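Local coordinates for peroxisomal membrane protein LPX1 (Saccharomyces cerevisiae, PDB 2Y6U), which hydrolyses acyl esters in the peroxisome, with lipase and phospholipase A activity, as a member of the alpha/beta hydrolase family, at residues 37-40 with 41-45; 190-193 with 194-198; 230-233 with 234-238; 274-277 with 278-282; 339-342 with 343-347. All blocks are in the same frame, centred on the assembly; numbering follows the deposited sequence. Where two conformers were deposited one is given.

Contact 1 (37-40 with 41-45)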
# COMPACT_ATOMS: atom_id res chain seq x y z
N VAL A 37 -21.80 -3.89 -2.99
CA VAL A 37 -21.88 -2.73 -2.16
C VAL A 37 -23.31 -2.62 -1.72
O VAL A 37 -24.24 -2.53 -2.58
CB VAL A 37 -21.55 -1.38 -2.97
CG1 VAL A 37 -21.63 -0.21 -2.04
CG2 VAL A 37 -20.22 -1.45 -3.51
N TYR A 38 -23.50 -2.48 -0.42
CA TYR A 38 -24.80 -2.29 0.18
C TYR A 38 -24.86 -0.89 0.71
O TYR A 38 -24.02 -0.50 1.54
CB TYR A 38 -25.03 -3.33 1.30
CG TYR A 38 -25.21 -4.72 0.74
CD1 TYR A 38 -24.10 -5.54 0.53
CD2 TYR A 38 -26.44 -5.19 0.38
CE1 TYR A 38 -24.25 -6.83 -0.01
CE2 TYR A 38 -26.59 -6.49 -0.11
CZ TYR A 38 -25.50 -7.30 -0.27
OH TYR A 38 -25.65 -8.57 -0.79
N THR A 39 -25.86 -0.11 0.27
CA THR A 39 -26.00 1.28 0.69
C THR A 39 -27.33 1.55 1.42
O THR A 39 -28.40 1.13 0.99
CB THR A 39 -25.86 2.23 -0.55
OG1 THR A 39 -24.58 1.94 -1.09
CG2 THR A 39 -25.81 3.63 -0.12
N SER A 40 -27.22 2.29 2.50
CA SER A 40 -28.38 2.62 3.33
C SER A 40 -29.29 3.47 2.51
O SER A 40 -28.87 4.29 1.67
CB SER A 40 -27.98 3.31 4.62
OG SER A 40 -28.90 4.26 5.04
N ALA A 41 -30.56 3.17 2.72
CA ALA A 41 -31.69 3.87 2.15
C ALA A 41 -32.25 4.84 3.25
O ALA A 41 -33.30 5.44 3.06
CB ALA A 41 -32.74 2.81 1.78
N GLU A 42 -31.58 4.91 4.42
CA GLU A 42 -31.99 5.71 5.61
C GLU A 42 -31.34 7.12 5.66
O GLU A 42 -31.45 7.84 6.70
CB GLU A 42 -31.63 4.94 6.93
CG GLU A 42 -32.14 5.54 8.31
CD GLU A 42 -30.99 6.01 9.28
OE1 GLU A 42 -29.82 6.01 8.85
OE2 GLU A 42 -31.26 6.38 10.45
N ARG A 43 -30.69 7.56 4.56
CA ARG A 43 -29.89 8.81 4.58
C ARG A 43 -30.70 10.09 4.80
O ARG A 43 -30.17 11.12 5.20
CB ARG A 43 -29.03 8.92 3.33
CG ARG A 43 -27.85 7.93 3.31
CD ARG A 43 -27.10 8.05 1.97
NE ARG A 43 -25.81 7.35 1.88
CZ ARG A 43 -25.03 7.42 0.78
NH1 ARG A 43 -25.43 8.18 -0.26
NH2 ARG A 43 -23.85 6.78 0.72
N GLN A 44 -31.99 10.04 4.56
CA GLN A 44 -32.83 11.18 4.87
C GLN A 44 -33.18 11.28 6.39
O GLN A 44 -33.50 12.37 6.89
CB GLN A 44 -34.04 11.24 3.91
CG GLN A 44 -35.07 10.06 3.88
CD GLN A 44 -34.56 8.66 4.21
OE1 GLN A 44 -33.61 8.11 3.55
NE2 GLN A 44 -35.20 8.04 5.22
N ARG A 45 -33.06 10.17 7.13
CA ARG A 45 -33.14 10.18 8.61
C ARG A 45 -31.85 10.65 9.32
O ARG A 45 -31.89 10.94 10.53
CB ARG A 45 -33.49 8.79 9.18
CG ARG A 45 -34.91 8.27 8.96
CD ARG A 45 -35.03 6.82 9.46
NE ARG A 45 -36.37 6.47 9.95
CZ ARG A 45 -36.86 5.22 10.02
NH1 ARG A 45 -36.15 4.15 9.62
NH2 ARG A 45 -38.10 5.03 10.47

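Contact 2 (190-193 with 194-198)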
# COMPACT_ATOMS: atom_id res chain seq x y z
N PRO A 190 7.31 -22.02 0.16
CA PRO A 190 6.00 -22.58 0.40
C PRO A 190 6.02 -24.07 0.81
O PRO A 190 6.78 -24.88 0.26
CB PRO A 190 5.24 -22.34 -0.92
CG PRO A 190 6.25 -22.05 -1.93
CD PRO A 190 7.52 -21.63 -1.25
N GLN A 191 5.19 -24.43 1.76
CA GLN A 191 5.14 -25.82 2.29
C GLN A 191 3.79 -26.14 2.88
O GLN A 191 3.03 -25.24 3.33
CB GLN A 191 6.25 -26.03 3.36
CG GLN A 191 7.67 -26.08 2.71
CD GLN A 191 8.68 -26.89 3.47
OE1 GLN A 191 8.63 -26.94 4.72
NE2 GLN A 191 9.62 -27.52 2.75
N ILE A 192 3.43 -27.40 2.82
CA ILE A 192 2.23 -27.86 3.45
C ILE A 192 2.50 -29.33 3.86
O ILE A 192 3.09 -30.04 3.08
CB ILE A 192 1.00 -27.79 2.54
CG1 ILE A 192 -0.25 -28.07 3.36
CG2 ILE A 192 1.09 -28.80 1.36
CD1 ILE A 192 -1.65 -27.75 2.69
N PRO A 193 2.04 -29.77 5.06
CA PRO A 193 2.22 -31.19 5.38
C PRO A 193 1.24 -32.03 4.55
O PRO A 193 0.11 -31.62 4.33
CB PRO A 193 1.95 -31.29 6.91
CG PRO A 193 1.65 -30.06 7.40
CD PRO A 193 1.67 -28.98 6.25
N GLU A 194 1.71 -33.17 4.10
CA GLU A 194 0.94 -34.09 3.26
C GLU A 194 -0.39 -34.47 3.87
O GLU A 194 -1.42 -34.44 3.18
CB GLU A 194 1.77 -35.32 2.95
CG GLU A 194 1.09 -36.34 2.04
CD GLU A 194 2.01 -37.48 1.63
OE1 GLU A 194 3.16 -37.62 2.14
OE2 GLU A 194 1.55 -38.26 0.76
N ASN A 195 -0.39 -34.87 5.15
CA ASN A 195 -1.65 -35.23 5.83
C ASN A 195 -2.68 -34.08 5.78
O ASN A 195 -3.86 -34.30 5.53
CB ASN A 195 -1.42 -35.64 7.31
CG ASN A 195 -0.72 -36.98 7.46
OD1 ASN A 195 -0.66 -37.80 6.54
ND2 ASN A 195 -0.22 -37.23 8.67
N LEU A 196 -2.25 -32.85 6.00
CA LEU A 196 -3.16 -31.70 5.90
C LEU A 196 -3.70 -31.54 4.47
O LEU A 196 -4.88 -31.29 4.29
CB LEU A 196 -2.53 -30.37 6.38
CG LEU A 196 -3.42 -29.11 6.31
CD1 LEU A 196 -4.71 -29.29 7.18
CD2 LEU A 196 -2.72 -27.72 6.61
N TYR A 197 -2.83 -31.63 3.47
CA TYR A 197 -3.23 -31.51 2.05
C TYR A 197 -4.33 -32.52 1.67
O TYR A 197 -5.36 -32.16 1.10
CB TYR A 197 -2.03 -31.77 1.13
CG TYR A 197 -2.36 -31.66 -0.35
CD1 TYR A 197 -2.34 -30.40 -0.99
CD2 TYR A 197 -2.71 -32.79 -1.10
CE1 TYR A 197 -2.62 -30.28 -2.35
CE2 TYR A 197 -3.01 -32.67 -2.46
CZ TYR A 197 -2.98 -31.38 -3.08
OH TYR A 197 -3.28 -31.24 -4.42
N ASN A 198 -4.07 -33.78 2.00
CA ASN A 198 -4.94 -34.91 1.67
C ASN A 198 -6.33 -34.72 2.27
O ASN A 198 -7.35 -34.96 1.61
CB ASN A 198 -4.33 -36.25 2.11
CG ASN A 198 -3.19 -36.73 1.21
OD1 ASN A 198 -3.05 -36.27 0.07
ND2 ASN A 198 -2.41 -37.70 1.70

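Contact 3 (230-233 with 234-238)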
# COMPACT_ATOMS: atom_id res chain seq x y z
N GLN A 230 -29.46 -21.36 7.03
CA GLN A 230 -29.67 -20.33 6.03
C GLN A 230 -28.36 -20.02 5.33
O GLN A 230 -28.37 -19.76 4.14
CB GLN A 230 -30.28 -19.02 6.60
CG GLN A 230 -31.60 -19.23 7.29
CD GLN A 230 -32.30 -17.95 7.84
OE1 GLN A 230 -33.09 -18.03 8.80
NE2 GLN A 230 -32.04 -16.80 7.23
N ILE A 231 -27.24 -20.01 6.06
CA ILE A 231 -25.95 -19.72 5.44
C ILE A 231 -25.50 -20.86 4.52
O ILE A 231 -25.05 -20.64 3.41
CB ILE A 231 -24.87 -19.37 6.52
CG1 ILE A 231 -25.33 -18.11 7.30
CG2 ILE A 231 -23.49 -19.11 5.94
CD1 ILE A 231 -24.33 -17.66 8.44
N LEU A 232 -25.72 -22.07 4.95
CA LEU A 232 -25.48 -23.24 4.11
C LEU A 232 -26.29 -23.19 2.80
O LEU A 232 -25.73 -23.37 1.70
CB LEU A 232 -25.77 -24.50 4.92
CG LEU A 232 -25.53 -25.83 4.23
CD1 LEU A 232 -24.10 -25.85 3.65
CD2 LEU A 232 -25.82 -26.98 5.28
N GLN A 233 -27.57 -22.86 2.91
CA GLN A 233 -28.42 -22.72 1.73
C GLN A 233 -27.85 -21.59 0.87
O GLN A 233 -27.78 -21.76 -0.33
CB GLN A 233 -29.88 -22.42 2.10
CG GLN A 233 -30.86 -22.45 0.89
CD GLN A 233 -30.91 -23.82 0.25
OE1 GLN A 233 -31.24 -24.78 0.93
NE2 GLN A 233 -30.61 -23.92 -1.05
N ASN A 234 -27.49 -20.45 1.45
CA ASN A 234 -26.87 -19.36 0.65
C ASN A 234 -25.58 -19.79 -0.04
O ASN A 234 -25.35 -19.43 -1.21
CB ASN A 234 -26.54 -18.19 1.51
CG ASN A 234 -27.73 -17.51 2.03
OD1 ASN A 234 -28.88 -17.70 1.49
ND2 ASN A 234 -27.52 -16.69 3.10
N ILE A 235 -24.75 -20.57 0.68
CA ILE A 235 -23.50 -21.11 0.11
C ILE A 235 -23.84 -22.02 -1.07
O ILE A 235 -23.23 -21.91 -2.15
CB ILE A 235 -22.64 -21.84 1.16
CG1 ILE A 235 -22.02 -20.84 2.14
CG2 ILE A 235 -21.57 -22.69 0.47
CD1 ILE A 235 -21.44 -21.47 3.46
N ILE A 236 -24.78 -22.92 -0.87
CA ILE A 236 -25.17 -23.88 -1.90
C ILE A 236 -25.63 -23.18 -3.16
O ILE A 236 -25.19 -23.51 -4.28
CB ILE A 236 -26.22 -24.88 -1.36
CG1 ILE A 236 -25.56 -25.84 -0.35
CG2 ILE A 236 -26.92 -25.63 -2.54
CD1 ILE A 236 -26.57 -26.61 0.67
N ASP A 237 -26.48 -22.18 -3.01
CA ASP A 237 -27.05 -21.47 -4.14
C ASP A 237 -26.01 -20.57 -4.83
O ASP A 237 -26.07 -20.37 -6.07
CB ASP A 237 -28.27 -20.64 -3.68
CG ASP A 237 -29.50 -21.54 -3.33
OD1 ASP A 237 -29.59 -22.63 -3.91
OD2 ASP A 237 -30.32 -21.18 -2.46
N PHE A 238 -25.10 -20.01 -4.05
CA PHE A 238 -24.12 -19.02 -4.61
C PHE A 238 -23.02 -19.75 -5.41
O PHE A 238 -22.56 -19.29 -6.46
CB PHE A 238 -23.51 -18.23 -3.51
CG PHE A 238 -22.36 -17.35 -3.94
CD1 PHE A 238 -22.58 -16.09 -4.44
CD2 PHE A 238 -21.05 -17.79 -3.79
CE1 PHE A 238 -21.52 -15.30 -4.83
CE2 PHE A 238 -20.02 -17.04 -4.17
CZ PHE A 238 -20.23 -15.78 -4.68
O HOH W 1 -30.75 -25.23 -3.34

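Contact 4 (274-277 with 278-282)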
# COMPACT_ATOMS: atom_id res chain seq x y z
N PRO A 274 5.62 -13.71 7.40
CA PRO A 274 6.62 -13.03 8.25
C PRO A 274 6.48 -11.51 8.21
O PRO A 274 6.63 -10.85 9.23
CB PRO A 274 7.93 -13.47 7.64
CG PRO A 274 7.62 -14.99 7.30
CD PRO A 274 6.31 -14.76 6.61
N PHE A 275 6.14 -11.01 7.05
CA PHE A 275 5.95 -9.55 6.87
C PHE A 275 4.82 -9.02 7.76
O PHE A 275 4.97 -8.05 8.49
CB PHE A 275 5.65 -9.24 5.42
CG PHE A 275 5.37 -7.73 5.20
CD1 PHE A 275 6.40 -6.85 5.06
CD2 PHE A 275 4.12 -7.25 5.29
CE1 PHE A 275 6.14 -5.47 4.88
CE2 PHE A 275 3.86 -5.89 5.08
CZ PHE A 275 4.87 -5.03 4.88
N LEU A 276 3.71 -9.74 7.82
CA LEU A 276 2.57 -9.40 8.66
C LEU A 276 2.92 -9.52 10.14
O LEU A 276 2.75 -8.55 10.90
CB LEU A 276 1.28 -10.15 8.29
CG LEU A 276 0.24 -9.59 9.30
CD1 LEU A 276 -0.13 -8.08 8.92
CD2 LEU A 276 -0.82 -10.41 9.77
N ILE A 277 3.56 -10.63 10.53
CA ILE A 277 3.95 -10.89 11.85
C ILE A 277 4.84 -9.80 12.36
O ILE A 277 4.69 -9.36 13.53
CB ILE A 277 4.60 -12.28 12.00
CG1 ILE A 277 3.53 -13.39 11.68
CG2 ILE A 277 5.32 -12.50 13.34
CD1 ILE A 277 4.16 -14.77 11.43
N SER A 278 5.80 -9.40 11.53
CA SER A 278 6.75 -8.37 11.95
C SER A 278 6.10 -6.93 12.19
O SER A 278 6.74 -6.03 12.80
CB SER A 278 7.80 -8.23 10.87
OG SER A 278 8.83 -7.35 11.30
N ASN A 279 4.92 -6.74 11.64
CA ASN A 279 4.22 -5.48 11.60
C ASN A 279 2.98 -5.34 12.43
O ASN A 279 2.38 -4.23 12.54
CB ASN A 279 3.96 -5.06 10.13
CG ASN A 279 5.22 -4.60 9.52
OD1 ASN A 279 5.84 -3.66 10.05
ND2 ASN A 279 5.74 -5.31 8.50
N VAL A 280 2.54 -6.42 13.06
CA VAL A 280 1.38 -6.33 13.97
C VAL A 280 1.58 -5.27 15.07
O VAL A 280 0.63 -4.57 15.44
CB VAL A 280 1.05 -7.73 14.55
CG1 VAL A 280 -0.11 -7.59 15.60
CG2 VAL A 280 0.50 -8.60 13.41
N LYS A 281 2.80 -5.08 15.47
CA LYS A 281 3.17 -4.07 16.44
C LYS A 281 2.79 -2.62 16.00
O LYS A 281 2.69 -1.75 16.89
CB LYS A 281 4.62 -4.14 16.85
CG LYS A 281 5.64 -3.80 15.75
CD LYS A 281 7.10 -3.95 16.10
CE LYS A 281 7.96 -3.51 14.94
NZ LYS A 281 9.38 -3.81 15.14
N PHE A 282 2.59 -2.39 14.69
CA PHE A 282 2.23 -1.07 14.19
C PHE A 282 0.73 -0.84 14.15
O PHE A 282 0.27 0.25 13.85
CB PHE A 282 2.87 -0.82 12.82
CG PHE A 282 4.35 -0.63 12.92
CD1 PHE A 282 4.87 0.44 13.62
CD2 PHE A 282 5.23 -1.55 12.37
CE1 PHE A 282 6.23 0.66 13.63
CE2 PHE A 282 6.56 -1.38 12.44
CZ PHE A 282 7.10 -0.29 13.09
O HOH W 2 4.83 -7.20 15.31

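Contact 5 (339-342 with 343-347)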
# COMPACT_ATOMS: atom_id res chain seq x y z
N HIS A 339 -22.15 -5.23 19.63
CA HIS A 339 -21.72 -4.72 20.90
C HIS A 339 -20.49 -3.85 20.72
O HIS A 339 -20.41 -2.69 21.19
CB HIS A 339 -21.41 -5.91 21.88
CG HIS A 339 -20.71 -5.46 23.12
ND1 HIS A 339 -21.38 -4.80 24.13
CD2 HIS A 339 -19.41 -5.54 23.51
CE1 HIS A 339 -20.53 -4.53 25.11
NE2 HIS A 339 -19.33 -4.94 24.75
N HIS A 340 -19.50 -4.40 20.03
CA HIS A 340 -18.23 -3.68 19.94
C HIS A 340 -18.33 -2.45 19.09
O HIS A 340 -17.71 -1.43 19.39
CB HIS A 340 -17.09 -4.57 19.50
CG HIS A 340 -16.70 -5.57 20.52
ND1 HIS A 340 -16.19 -5.21 21.75
CD2 HIS A 340 -16.86 -6.91 20.53
CE1 HIS A 340 -16.03 -6.32 22.47
NE2 HIS A 340 -16.39 -7.36 21.73
N ILE A 341 -19.09 -2.50 18.04
CA ILE A 341 -19.26 -1.27 17.22
C ILE A 341 -19.97 -0.20 17.99
O ILE A 341 -19.61 1.01 17.99
CB ILE A 341 -20.08 -1.62 15.92
CG1 ILE A 341 -19.20 -2.49 14.96
CG2 ILE A 341 -20.55 -0.34 15.23
CD1 ILE A 341 -20.02 -2.93 13.67
N HIS A 342 -21.04 -0.60 18.71
CA HIS A 342 -21.75 0.38 19.53
C HIS A 342 -20.84 1.03 20.57
O HIS A 342 -20.81 2.26 20.70
CB HIS A 342 -22.93 -0.31 20.26
CG HIS A 342 -23.72 0.60 21.14
ND1 HIS A 342 -24.65 1.48 20.64
CD2 HIS A 342 -23.74 0.74 22.48
CE1 HIS A 342 -25.23 2.12 21.65
NE2 HIS A 342 -24.69 1.71 22.77
N GLU A 343 -20.09 0.23 21.32
CA GLU A 343 -19.25 0.82 22.36
C GLU A 343 -18.18 1.73 21.70
O GLU A 343 -17.85 2.77 22.21
CB GLU A 343 -18.54 -0.29 23.17
CG GLU A 343 -19.46 -1.13 24.06
CD GLU A 343 -20.21 -0.33 25.15
OE1 GLU A 343 -19.66 0.63 25.74
OE2 GLU A 343 -21.36 -0.69 25.44
N PHE A 344 -17.64 1.29 20.58
CA PHE A 344 -16.57 2.06 19.91
C PHE A 344 -17.06 3.44 19.49
O PHE A 344 -16.43 4.48 19.82
CB PHE A 344 -15.98 1.24 18.73
CG PHE A 344 -14.88 1.95 18.00
CD1 PHE A 344 -13.59 1.89 18.46
CD2 PHE A 344 -15.14 2.78 16.91
CE1 PHE A 344 -12.55 2.65 17.91
CE2 PHE A 344 -14.08 3.52 16.29
CZ PHE A 344 -12.80 3.49 16.83
N VAL A 345 -18.22 3.50 18.81
CA VAL A 345 -18.82 4.78 18.43
C VAL A 345 -19.09 5.72 19.63
O VAL A 345 -18.75 6.90 19.62
CB VAL A 345 -20.13 4.59 17.67
CG1 VAL A 345 -20.73 5.97 17.28
CG2 VAL A 345 -19.96 3.68 16.47
N LEU A 346 -19.63 5.16 20.70
CA LEU A 346 -19.96 5.94 21.86
C LEU A 346 -18.77 6.68 22.45
O LEU A 346 -18.95 7.79 22.96
CB LEU A 346 -20.62 5.07 22.94
CG LEU A 346 -22.16 5.02 22.93
CD1 LEU A 346 -22.65 4.37 24.20
CD2 LEU A 346 -22.79 6.41 22.78
N THR A 347 -17.58 6.09 22.39
CA THR A 347 -16.41 6.72 22.94
C THR A 347 -15.55 7.43 21.88
O THR A 347 -14.48 7.97 22.19
CB THR A 347 -15.55 5.67 23.71
OG1 THR A 347 -15.11 4.66 22.83
CG2 THR A 347 -16.38 4.99 24.85

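Contact 1 (37-40 with 41-45)
Ser40 turns its hydroxyl forward along the chain, and the backbone N-H of Glu42 donates to it. Ser40 OG lies 2.8 Å from Glu42 N in a moderately bent bond, 149° at the hydrogen. This is the tight part of the contact. Glu42 CB closes in on the same oxygen at 3.4 Å, and the serine torsion that puts OG there (chi1 146°) stops well short of fully anti to the backbone N. A side-chain oxygen gripping the N-H two residues on is an ST turn, here placed near the end of strand 35-40 of the central sheet, on the way to strand 51-58. The other part is looser. The extended side chain of Arg43 runs back beside the strand and presents one face of its guanidinium group to the methyl of Thr39. Thr39 CG2 sits 3.7 Å above that plane, offset toward the rim, and its nearest atom there is Arg43 NH2 at 3.8 Å. This is van der Waals contact alone; the charge of Arg43 is met elsewhere, by a salt bridge from NE to Asp87 on strand 84-92. Ala41, on the exposed side, points its methyl away from the strand.

Contact 2 (190-193 with 194-198)
Ile192 reaches forward over the first turn of the helix and meets Leu196 crosswise, the two side chains at about a right angle. With CG1 anti to the backbone N (chi1 -170°) and the chain extended beyond it, the isoleucine is long enough for its CD1 to come within 4.1 Å of Leu196 CD2. The same Leu196 methyl also rests against Ile192 CG1, so it sits astride the CG1-CD1 bond. Beside this, the ring of Pro193 forms a low wall, its CG 4.3 Å from Leu196 CB. Leu196 is thus the bump, and its shallow hollow is bounded by the proline at its base and the isoleucine at its tip. The second isoleucine branch is directed at the next residue along: Ile192 CG2 approaches Tyr197 CB at 4.3 Å, touching the root of that side chain while the phenol ring leads off elsewhere. Pro193 takes the N-cap position and has no polar side-chain group to offer the first turn, but its carbonyl opens the helical bonding: Tyr197 N donates to Pro193 O over 3.1 Å. Ile192 and Pro193 form a short strand that pairs in parallel with a strand of the second subunit, while helix 194-202, starting at once, sets Tyr197 against Lys375 on C-terminal helix 360-378 of that subunit and Glu194 against Leu379 in the short strand following it.

Contact 3 (230-233 with 234-238)
Gln233 and Asp237, one helical turn apart, join their side chains across the surface of helix 229-239. The glutamine can be followed outward. Its CB sits beside the peptide that follows. CG leaves anti to the backbone N (chi1 -172°) and already comes within 3.6 Å of Asp237 OD2; the chain then bends at chi2, which swings CD alongside the carboxylate instead of straight out. At the tip, NE2 donates to Asp237 OD2 over 3.1 Å, nearly straight at 163°. The acceptor lies close to the plane of the amide, yet the amide nitrogen meets the carboxylate from above its plane, and the two flat groups are turned 41° against each other. A water closes a small ring, accepting from Gln233 NE2 at 2.6 Å and donating to Asp237 OD1 at 2.9 Å. The other amide atom, OE1, has a weak bond from Arg219 on helix 211-220. On the buried side the same spacing gives plain apolar contacts: Ile231 CG2 touches Ile235 CD1 at 4.0 Å, and Leu232 CG touches Ile236 CD1 at 3.8 Å. Putting an alanine at Gln233 would probably leave Asp237 OD2 without its amide donor and the bridging water without the amide N-H it accepts from. Asp237 also forms a salt bridge through OD1 with Arg240, so its carboxylate is held by donors of several kinds, which is likely to favour its charged form.

Contact 4 (274-277 with 278-282)
Asn279 lays its amide nitrogen over the ring of Phe275. ND2 stands 3.6 Å above the ring plane, over its centre, with the amide plane inclined at 56° to the ring. Two torsions produce this: the phenylalanine has CG anti to its own N (chi1 177°), which tips the ring along the helix toward the following turn, and the asparagine has CG anti to its carbonyl carbon, which sends the amide back toward that ring. The same nitrogen donates to the backbone, Asn279 ND2 to Phe275 O at 2.8 Å, a bent bond in which the donor is tilted from the carbonyl plane. One amide is thus both placed on the ring and fastened to the main chain behind it. These residues lie in the last part of helix 273-279, in the alpha/beta hydrolase fold the helix that leads toward strand 286-292 of the central sheet, where the bonding becomes irregular. Ser278 N still reaches back four residues to Pro274 O, whereas Asn279 N bonds to Leu276 O at 2.9 Å, from above the carbonyl plane, and the bond from Val280 N to the same oxygen is weak. A water then takes over, donating to Ile277 O at 2.8 Å and accepting from Lys281 N at 2.9 Å. On the inner side Leu276 CG meets Val280 CG2 at 4.2 Å, and Leu276 packs on helix 146-157. On the outer side the second subunit joins in: its Phe282 meets Phe275 edge-to-face, its Lys281 is hydrogen-bonded to Ser278 OG, and its Asn279 donates through ND2 to OD1 of Asn279.

Contact 5 (339-342 with 343-347)
His339 has CG anti to the backbone N (chi1 169°), and Glu343 is bent at chi2 (-61°), so that the imidazole leans toward the next turn where the glutamate chain folds back over it. Glu343 CG lies 4.0 Å from the centroid of the His339 ring, 25° off its normal, a CH-pi contact over one face. Below it, Glu343 N donates to His339 O at 2.9 Å. His342, likewise anti to its N, offers a ring face to Leu346: CG of the leucine sits 4.1 Å above the plane, toward the rim, and CD1 comes to 3.6 Å from His342 NE2. The other ring nitrogen, ND1, is hydrogen-bonded to Tyr84, which holds the rotation of the imidazole. Replacing His342 by alanine would probably leave the Tyr84 hydroxyl without its imidazole partner and Leu346 without the ring face it rests on. Inward, Ile341 CG2 lies against Val345 CG2 at 4.2 Å, both residues on Leu53 of strand 51-58; Phe344 packs on Leu164, and His340, a buried polar exception, bonds to Asp316. Largely apolar toward the sheet and mostly polar outward, this is an amphipathic helix, the place of the last helix of the alpha/beta hydrolase core.

In the fold
All five contacts are local, and they lie at separate places round the alpha/beta hydrolase core. Contacts 1 and 5 belong to the sheet and its flanking helix, their centres 20 Å apart. Contacts 2 and 4 both touch the second subunit and come within about 10 Å of each other at their nearest atoms, so both belong to the dimer interface. Contact 3 lies away from that interface, about 24 Å from contact 4 at nearest atoms, and Ile235 has a glycerol, probably from the crystallisation liquor, about 4 Å from its side chain. Contact 4 lies against helix 146-157, which follows what looks like a GxSxG nucleophile elbow.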